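Local coordinates for protein minor fimbrium anchoring subunit Mfa2 (PDB 5NFI) that anchors the minor fimbriae of Porphyromonas gingivalis in the outer membrane through its interaction with Mfa1 and regulates fimbrial length, at residues 148-153 / 159-164; 211-216 / 252-257; 230-235 / 269-274. All blocks are in the same frame, centred on the assembly; numbering follows the deposited sequence.

Interaction 1: 148-153 / 159-164; sequences VSVDSL and YEIKLA
Ile161 is the residue on which the close-packed half of this contact turns: its CD1 methyl touches two valines of strand 133-151 at once, 3.8 Å from CG1 of Val148 and 3.7 Å from CG2 of Val150. The two valines meet it differently. Val148 is met at a slant, by both branches of Ile161, the CG2 branch also resting against Val148 CG1 (3.9 Å), whereas Val150 and Ile161 lie alongside, their side chains running in opposing senses. An extended second torsion in Ile161 (chi2 172°) carries CD1 away from its own backbone and up against both valines.

The contact shows how a beta sandwich is held together by apolar side chains. Strand 133-151 belongs to one layer, where it pairs with strand 249-258, and strand 159-165 belongs to the other, beside strand 211-217. The short connection between them therefore passes from layer to layer, in the manner of a beta arch, and the domain is consistent with the transthyretin-like fold of the fimbrillin superfamily. Leu213 and Phe200 add to the apolar surroundings of Ile161.

At the arch itself the packing changes character. Leu153 lies over one face of the Tyr159 ring, its CD1 3.9 Å above the plane and over the ring centre. Its second methyl, CD2, is offset toward the base of the ring and approaches CD1 of Tyr159 at 3.5 Å. His217 meets the same ring edge-to-face, yet Tyr159 as a whole remains partly exposed. The polar neighbour on the outer side is Asp151, which forms a salt bridge with Arg253 and receives a hydrogen bond from Thr195.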
loop_
_atom_site.group_PDB
_atom_site.type_symbol
_atom_site.label_atom_id
_atom_site.label_comp_id
_atom_site.label_asym_id
_atom_site.label_seq_id
_atom_site.Cartn_x
_atom_site.Cartn_y
_atom_site.Cartn_z
ATOM N N VAL A 148 11.681 1.385 -12.420
ATOM C CA VAL A 148 12.362 2.617 -12.737
ATOM C C VAL A 148 13.574 2.338 -13.615
ATOM O O VAL A 148 14.377 1.465 -13.313
ATOM C CB VAL A 148 12.809 3.355 -11.470
ATOM C CG1 VAL A 148 13.603 4.607 -11.833
ATOM C CG2 VAL A 148 11.609 3.708 -10.619
ATOM N N SER A 149 13.691 3.081 -14.712
ATOM C CA SER A 149 14.862 2.990 -15.563
ATOM C C SER A 149 15.555 4.337 -15.600
ATOM O O SER A 149 14.899 5.376 -15.735
ATOM C CB SER A 149 14.478 2.559 -16.979
ATOM O OG SER A 149 13.480 1.557 -16.960
ATOM N N VAL A 150 16.876 4.321 -15.447
ATOM C CA VAL A 150 17.685 5.492 -15.759
ATOM C C VAL A 150 18.416 5.229 -17.061
ATOM O O VAL A 150 19.113 4.224 -17.221
ATOM C CB VAL A 150 18.665 5.842 -14.645
ATOM C CG1 VAL A 150 19.494 7.050 -15.041
ATOM C CG2 VAL A 150 17.896 6.160 -13.395
ATOM N N ASP A 151 18.215 6.159 -17.984
ATOM C CA ASP A 151 18.572 6.011 -19.381
ATOM C C ASP A 151 19.700 6.940 -19.815
ATOM O O ASP A 151 19.873 8.035 -19.270
ATOM C CB ASP A 151 17.344 6.289 -20.245
ATOM C CG ASP A 151 17.297 5.425 -21.462
ATOM O OD1 ASP A 151 17.768 4.273 -21.379
ATOM O OD2 ASP A 151 16.800 5.892 -22.502
ATOM N N SER A 152 20.422 6.501 -20.843
ATOM C CA SER A 152 21.513 7.260 -21.437
ATOM C C SER A 152 22.483 7.702 -20.349
ATOM O O SER A 152 22.485 8.854 -19.919
ATOM C CB SER A 152 20.974 8.451 -22.232
ATOM O OG SER A 152 20.069 9.230 -21.470
ATOM N N LEU A 153 23.310 6.764 -19.913
ATOM C CA LEU A 153 24.118 6.940 -18.720
ATOM C C LEU A 153 25.365 6.077 -18.846
ATOM O O LEU A 153 25.266 4.860 -18.935
ATOM C CB LEU A 153 23.293 6.556 -17.484
ATOM C CG LEU A 153 23.751 6.778 -16.047
ATOM C CD1 LEU A 153 23.604 8.221 -15.636
ATOM C CD2 LEU A 153 22.915 5.903 -15.150
ATOM N N TYR A 159 25.502 3.316 -10.872
ATOM C CA TYR A 159 24.411 4.091 -10.296
ATOM C C TYR A 159 23.353 3.220 -9.601
ATOM O O TYR A 159 23.099 2.062 -9.977
ATOM C CB TYR A 159 23.767 4.957 -11.380
ATOM C CG TYR A 159 24.734 5.974 -11.971
ATOM C CD1 TYR A 159 25.634 5.616 -12.971
ATOM C CD2 TYR A 159 24.751 7.282 -11.521
ATOM C CE1 TYR A 159 26.511 6.527 -13.505
ATOM C CE2 TYR A 159 25.636 8.209 -12.045
ATOM C CZ TYR A 159 26.514 7.825 -13.038
ATOM O OH TYR A 159 27.384 8.751 -13.567
ATOM N N GLU A 160 22.744 3.792 -8.574
ATOM C CA GLU A 160 21.816 3.059 -7.740
ATOM C C GLU A 160 20.517 3.812 -7.587
ATOM O O GLU A 160 20.517 4.995 -7.234
ATOM C CB GLU A 160 22.424 2.791 -6.365
ATOM C CG GLU A 160 21.401 2.589 -5.274
ATOM C CD GLU A 160 21.897 1.680 -4.177
ATOM O OE1 GLU A 160 23.133 1.622 -3.959
ATOM O OE2 GLU A 160 21.044 1.015 -3.539
ATOM N N ILE A 161 19.417 3.121 -7.865
ATOM C CA ILE A 161 18.098 3.684 -7.695
ATOM C C ILE A 161 17.540 3.265 -6.342
ATOM O O ILE A 161 17.623 2.091 -5.939
ATOM C CB ILE A 161 17.166 3.265 -8.832
ATOM C CG1 ILE A 161 17.813 3.666 -10.172
ATOM C CG2 ILE A 161 15.807 3.937 -8.676
ATOM C CD1 ILE A 161 17.107 3.164 -11.413
ATOM N N LYS A 162 17.019 4.257 -5.632
ATOM C CA LYS A 162 16.491 4.068 -4.302
ATOM C C LYS A 162 15.114 4.663 -4.185
ATOM O O LYS A 162 14.815 5.699 -4.785
ATOM C CB LYS A 162 17.401 4.692 -3.258
ATOM C CG LYS A 162 18.746 4.043 -3.150
ATOM C CD LYS A 162 19.490 4.597 -1.968
ATOM C CE LYS A 162 20.989 4.415 -2.132
ATOM N NZ LYS A 162 21.736 4.765 -0.875
ATOM N N LEU A 163 14.285 4.001 -3.385
ATOM C CA LEU A 163 12.926 4.434 -3.127
ATOM C C LEU A 163 12.660 4.433 -1.627
ATOM O O LEU A 163 12.559 3.361 -0.992
ATOM C CB LEU A 163 11.937 3.522 -3.847
ATOM C CG LEU A 163 10.447 3.835 -3.721
ATOM C CD1 LEU A 163 10.082 5.122 -4.451
ATOM C CD2 LEU A 163 9.660 2.668 -4.267
ATOM N N ALA A 164 12.558 5.630 -1.062
ATOM C CA ALA A 164 12.270 5.789 0.353
ATOM C C ALA A 164 10.830 6.242 0.569
ATOM O O ALA A 164 10.305 7.074 -0.172
ATOM C CB ALA A 164 13.220 6.771 0.985
#

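Interaction 2: 211-216 / 252-257; sequences NTLSVT and IRLVAH
Leu213 and Val215 meet Ile252 and Leu254 entirely through branched aliphatic groups, and the planar guanidinium of Arg253 lies on the other side of its strand. One face of that group is covered by Val255 CG2, 3.5 Å above the plane and over its centre. Trp272 also touches the arginine.

Inside, Leu213 approaches both partners tip to tip. Its CD2 methyl stands 4.2 Å from Ile252 CG2 and equally far from Leu254 CD1, a comparatively light touch. The nearer meeting is between Val215 CG2 and Leu254 CD1, at 3.6 Å, where the two side chains pass one another flank to flank, heading opposite ways. Leu254 can serve both partners because its extended second torsion (chi2 178°) sends CD1 well out from the backbone. Val150 packs beside this group from the neighbouring strand 133-151, touching both Val215 and Leu254.

The short strand axes approach no closer than 10.5 Å and are inclined at 38°. Such a separation, bridged by apolar side chains from two facing layers, is consistent with the hydrophobic interior of a beta sandwich, here within a member of the transthyretin clan.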
loop_
_atom_site.group_PDB
_atom_site.type_symbol
_atom_site.label_atom_id
_atom_site.label_comp_id
_atom_site.label_asym_id
_atom_site.label_seq_id
_atom_site.Cartn_x
_atom_site.Cartn_y
_atom_site.Cartn_z
ATOM N N ASN A 211 8.094 10.468 0.065
ATOM C CA ASN A 211 8.022 9.446 -0.961
ATOM C C ASN A 211 9.102 9.734 -1.979
ATOM O O ASN A 211 8.813 10.120 -3.104
ATOM C CB ASN A 211 6.642 9.414 -1.633
ATOM C CG ASN A 211 5.522 9.024 -0.671
ATOM O OD1 ASN A 211 5.297 7.842 -0.408
ATOM N ND2 ASN A 211 4.810 10.023 -0.154
ATOM N N THR A 212 10.348 9.542 -1.562
ATOM C CA THR A 212 11.513 9.988 -2.297
ATOM C C THR A 212 12.090 8.951 -3.245
ATOM O O THR A 212 12.586 7.913 -2.821
ATOM C CB THR A 212 12.610 10.417 -1.325
ATOM O OG1 THR A 212 12.127 11.512 -0.539
ATOM C CG2 THR A 212 13.854 10.848 -2.085
ATOM N N LEU A 213 12.019 9.247 -4.538
ATOM C CA LEU A 213 12.729 8.482 -5.554
ATOM C C LEU A 213 14.074 9.160 -5.746
ATOM O O LEU A 213 14.136 10.392 -5.789
ATOM C CB LEU A 213 11.946 8.433 -6.861
ATOM C CG LEU A 213 12.607 7.636 -7.984
ATOM C CD1 LEU A 213 12.650 6.167 -7.609
ATOM C CD2 LEU A 213 11.879 7.849 -9.312
ATOM N N SER A 214 15.154 8.385 -5.827
ATOM C CA SER A 214 16.472 9.002 -5.925
ATOM C C SER A 214 17.474 8.165 -6.702
ATOM O O SER A 214 17.356 6.935 -6.757
ATOM C CB SER A 214 17.034 9.254 -4.553
ATOM O OG SER A 214 17.798 8.132 -4.176
ATOM N N VAL A 215 18.455 8.845 -7.303
ATOM C CA VAL A 215 19.521 8.190 -8.063
ATOM C C VAL A 215 20.855 8.660 -7.539
ATOM O O VAL A 215 21.102 9.880 -7.432
ATOM C CB VAL A 215 19.455 8.481 -9.581
ATOM C CG1 VAL A 215 20.527 7.680 -10.318
ATOM C CG2 VAL A 215 18.099 8.126 -10.134
ATOM N N THR A 216 21.714 7.688 -7.238
ATOM C CA THR A 216 23.002 7.930 -6.603
ATOM C C THR A 216 24.179 7.306 -7.372
ATOM O O THR A 216 24.094 6.192 -7.867
ATOM C CB THR A 216 23.004 7.369 -5.164
ATOM O OG1 THR A 216 22.032 8.067 -4.376
ATOM C CG2 THR A 216 24.374 7.511 -4.527
ATOM N N ILE A 252 8.540 4.015 -14.637
ATOM C CA ILE A 252 9.161 5.330 -14.536
ATOM C C ILE A 252 10.442 5.376 -15.335
ATOM O O ILE A 252 11.302 4.490 -15.207
ATOM C CB ILE A 252 9.475 5.698 -13.076
ATOM C CG1 ILE A 252 8.219 5.526 -12.219
ATOM C CG2 ILE A 252 10.057 7.115 -12.992
ATOM C CD1 ILE A 252 8.404 5.913 -10.786
ATOM N N ARG A 253 10.564 6.400 -16.172
ATOM C CA ARG A 253 11.810 6.604 -16.891
ATOM C C ARG A 253 12.495 7.900 -16.476
ATOM O O ARG A 253 11.879 8.962 -16.420
ATOM C CB ARG A 253 11.585 6.596 -18.395
ATOM C CG ARG A 253 12.878 6.778 -19.161
ATOM C CD ARG A 253 12.675 6.587 -20.635
ATOM N NE ARG A 253 13.868 6.980 -21.358
ATOM C CZ ARG A 253 13.870 7.820 -22.391
ATOM N NH1 ARG A 253 12.727 8.339 -22.833
ATOM N NH2 ARG A 253 15.012 8.123 -22.994
ATOM N N LEU A 254 13.775 7.787 -16.168
ATOM C CA LEU A 254 14.599 8.942 -15.861
ATOM C C LEU A 254 15.620 9.124 -16.977
ATOM O O LEU A 254 16.448 8.248 -17.222
ATOM C CB LEU A 254 15.280 8.757 -14.515
ATOM C CG LEU A 254 14.294 8.534 -13.370
ATOM C CD1 LEU A 254 15.014 8.297 -12.031
ATOM C CD2 LEU A 254 13.317 9.706 -13.298
ATOM N N VAL A 255 15.524 10.237 -17.688
ATOM C CA VAL A 255 16.481 10.501 -18.747
ATOM C C VAL A 255 17.657 11.290 -18.189
ATOM O O VAL A 255 17.493 12.406 -17.711
ATOM C CB VAL A 255 15.844 11.261 -19.895
ATOM C CG1 VAL A 255 16.839 11.397 -21.041
ATOM C CG2 VAL A 255 14.584 10.530 -20.347
ATOM N N ALA A 256 18.835 10.674 -18.207
ATOM C CA ALA A 256 20.042 11.325 -17.724
ATOM C C ALA A 256 20.758 12.018 -18.875
ATOM O O ALA A 256 20.653 11.614 -20.038
ATOM C CB ALA A 256 20.965 10.318 -17.054
ATOM N N HIS A 257 21.482 13.072 -18.544
ATOM C CA HIS A 257 22.326 13.732 -19.513
ATOM C C HIS A 257 23.518 14.323 -18.780
ATOM O O HIS A 257 23.416 14.694 -17.603
ATOM C CB HIS A 257 21.551 14.809 -20.272
ATOM C CG HIS A 257 22.305 15.392 -21.427
ATOM N ND1 HIS A 257 23.397 14.767 -21.999
ATOM C CD2 HIS A 257 22.132 16.545 -22.116
ATOM C CE1 HIS A 257 23.854 15.506 -22.992
ATOM N NE2 HIS A 257 23.101 16.591 -23.085
#

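Interaction 3: 230-235 / 269-274; sequences VGAILS and VQIWIN
Ile233 and Ile273 cross at about a right angle, and this pair joins a short helix to a strand near the end of the beta sandwich. Helix 229-233 directly follows strand 222-228 of one layer, while strand 266-273 belongs to the other. The helical turn thus lies where the chain leaves the first layer, and its packing against the second is an example of a helical segment covering part of a sandwich core.

The perpendicular pairing follows from how each isoleucine leaves its backbone. In Ile273 the first side-chain bond is directed at the helix, and the long branch is extended (chi2 178°), presenting CD1 as the leading atom. Ile233 instead sets off across the line between helix and strand, offering the flank of its chain: CG1, rather than its terminal methyl, meets Ile273 CD1 at 3.8 Å. Ile242 touches both isoleucines, and Leu244 and Phe250 also touch Ile233.

One step away, Ala232 points its single methyl at Ile271. The pair is looser, with Ala232 CB and Ile271 CD1 4.4 Å apart. Ile271 also packs on Leu254, linking the helix contact to the layer's interior.

Hydrogen bonds order each partner separately. At the helix end, Leu234 N binds Val230 O at 2.8 Å, and Ser235 OG donates back to Gly231 O at 3.0 Å. The strand's other face carries Gln270 and Trp272, two residues apart in sequence and joined through their side chains. Trp272 NE1 donates to Gln270 OE1 over 3.0 Å; the acceptor lies near the indole plane, but the nitrogen stands 52° out of the plane of the amide carbonyl.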
loop_
_atom_site.group_PDB
_atom_site.type_symbol
_atom_site.label_atom_id
_atom_site.label_comp_id
_atom_site.label_asym_id
_atom_site.label_seq_id
_atom_site.Cartn_x
_atom_site.Cartn_y
_atom_site.Cartn_z
ATOM N N VAL A 230 5.340 11.001 -5.335
ATOM C CA VAL A 230 3.929 11.312 -5.293
ATOM C C VAL A 230 3.692 12.730 -5.810
ATOM O O VAL A 230 2.789 12.956 -6.631
ATOM C CB VAL A 230 3.356 11.140 -3.870
ATOM C CG1 VAL A 230 1.954 11.727 -3.775
ATOM C CG2 VAL A 230 3.341 9.671 -3.498
ATOM N N GLY A 231 4.505 13.675 -5.347
ATOM C CA GLY A 231 4.422 15.046 -5.822
ATOM C C GLY A 231 4.535 15.145 -7.335
ATOM O O GLY A 231 3.674 15.728 -7.996
ATOM N N ALA A 232 5.606 14.565 -7.873
ATOM C CA ALA A 232 5.804 14.457 -9.312
ATOM C C ALA A 232 4.535 13.956 -9.975
ATOM O O ALA A 232 4.047 14.561 -10.929
ATOM C CB ALA A 232 6.960 13.531 -9.625
ATOM N N ILE A 233 3.994 12.861 -9.453
ATOM C CA ILE A 233 2.783 12.285 -10.012
ATOM C C ILE A 233 1.641 13.282 -10.029
ATOM O O ILE A 233 1.074 13.560 -11.075
ATOM C CB ILE A 233 2.344 11.051 -9.234
ATOM C CG1 ILE A 233 3.260 9.880 -9.582
ATOM C CG2 ILE A 233 0.884 10.718 -9.535
ATOM C CD1 ILE A 233 2.819 8.585 -8.983
ATOM N N LEU A 234 1.335 13.850 -8.871
ATOM C CA LEU A 234 0.173 14.707 -8.741
ATOM C C LEU A 234 0.353 16.077 -9.377
ATOM O O LEU A 234 -0.405 17.004 -9.079
ATOM C CB LEU A 234 -0.194 14.858 -7.270
ATOM C CG LEU A 234 -0.752 13.552 -6.697
ATOM C CD1 LEU A 234 -1.337 13.758 -5.304
ATOM C CD2 LEU A 234 -1.789 12.917 -7.640
ATOM N N SER A 235 1.348 16.194 -10.259
ATOM C CA SER A 235 1.560 17.412 -11.049
ATOM C C SER A 235 1.010 17.266 -12.466
ATOM O O SER A 235 0.354 18.171 -12.986
ATOM C CB SER A 235 3.043 17.762 -11.099
ATOM O OG SER A 235 3.502 18.112 -9.812
ATOM N N VAL A 269 17.132 15.000 -16.616
ATOM C CA VAL A 269 16.544 16.098 -17.382
ATOM C C VAL A 269 15.160 15.783 -17.937
ATOM O O VAL A 269 14.635 16.550 -18.742
ATOM C CB VAL A 269 17.439 16.494 -18.587
ATOM C CG1 VAL A 269 18.784 17.050 -18.117
ATOM C CG2 VAL A 269 17.639 15.297 -19.503
ATOM N N GLN A 270 14.589 14.657 -17.517
ATOM C CA GLN A 270 13.254 14.225 -17.925
ATOM C C GLN A 270 12.795 13.057 -17.068
ATOM O O GLN A 270 13.484 12.029 -16.963
ATOM C CB GLN A 270 13.215 13.805 -19.392
ATOM C CG GLN A 270 12.645 14.849 -20.314
ATOM C CD GLN A 270 12.590 14.397 -21.761
ATOM O OE1 GLN A 270 12.782 13.218 -22.071
ATOM N NE2 GLN A 270 12.326 15.342 -22.658
ATOM N N ILE A 271 11.634 13.205 -16.453
ATOM C CA ILE A 271 11.061 12.080 -15.753
ATOM C C ILE A 271 9.713 11.694 -16.382
ATOM O O ILE A 271 8.772 12.488 -16.430
ATOM C CB ILE A 271 10.917 12.377 -14.246
ATOM C CG1 ILE A 271 9.994 11.348 -13.590
ATOM C CG2 ILE A 271 10.402 13.779 -14.018
ATOM C CD1 ILE A 271 9.921 11.459 -12.083
ATOM N N TRP A 272 9.663 10.480 -16.918
ATOM C CA TRP A 272 8.459 9.927 -17.512
ATOM C C TRP A 272 7.800 8.986 -16.515
ATOM O O TRP A 272 8.491 8.196 -15.866
ATOM C CB TRP A 272 8.778 9.163 -18.803
ATOM C CG TRP A 272 9.376 9.981 -19.907
ATOM C CD1 TRP A 272 10.658 10.463 -19.976
ATOM C CD2 TRP A 272 8.738 10.371 -21.131
ATOM N NE1 TRP A 272 10.847 11.148 -21.155
ATOM C CE2 TRP A 272 9.686 11.102 -21.882
ATOM C CE3 TRP A 272 7.455 10.194 -21.654
ATOM C CZ2 TRP A 272 9.384 11.650 -23.128
ATOM C CZ3 TRP A 272 7.161 10.734 -22.890
ATOM C CH2 TRP A 272 8.121 11.457 -23.614
ATOM N N ILE A 273 6.476 9.066 -16.392
ATOM C CA ILE A 273 5.710 8.120 -15.579
ATOM C C ILE A 273 4.506 7.619 -16.373
ATOM O O ILE A 273 3.699 8.409 -16.875
ATOM C CB ILE A 273 5.233 8.729 -14.250
ATOM C CG1 ILE A 273 6.426 9.202 -13.430
ATOM C CG2 ILE A 273 4.477 7.676 -13.417
ATOM C CD1 ILE A 273 6.058 9.858 -12.120
ATOM N N ASN A 274 4.430 6.297 -16.505
ATOM C CA ASN A 274 3.407 5.614 -17.285
ATOM C C ASN A 274 3.174 6.256 -18.645
ATOM O O ASN A 274 2.040 6.390 -19.108
ATOM C CB ASN A 274 2.113 5.538 -16.472
ATOM C CG ASN A 274 2.256 4.618 -15.270
ATOM O OD1 ASN A 274 3.304 3.982 -15.090
ATOM N ND2 ASN A 274 1.226 4.548 -14.437
#

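Overall arrangement
Interaction 1 closes before the others open, whereas segments of interactions 2 and 3 alternate along the chain; all three lie on one side of its centre. Interactions 1 and 2 have centres about 5 Å apart and share one apolar core: strands 133-151 and 249-258 are neighbours in one layer, with probable hydrogen bonds from Leu254 N to Ser149 O (2.7 Å) and Ser149 N to Ile252 O (2.8 Å). Interaction 3 lies about 10 Å from interaction 2, centre to centre, and extends that layer through strand 266-273, whose Trp272 N probably bonds to Arg253 O (2.7 Å). Interactions 1 and 3 do not touch, nearest atoms being about 7 Å apart; strand 249-258 connects them.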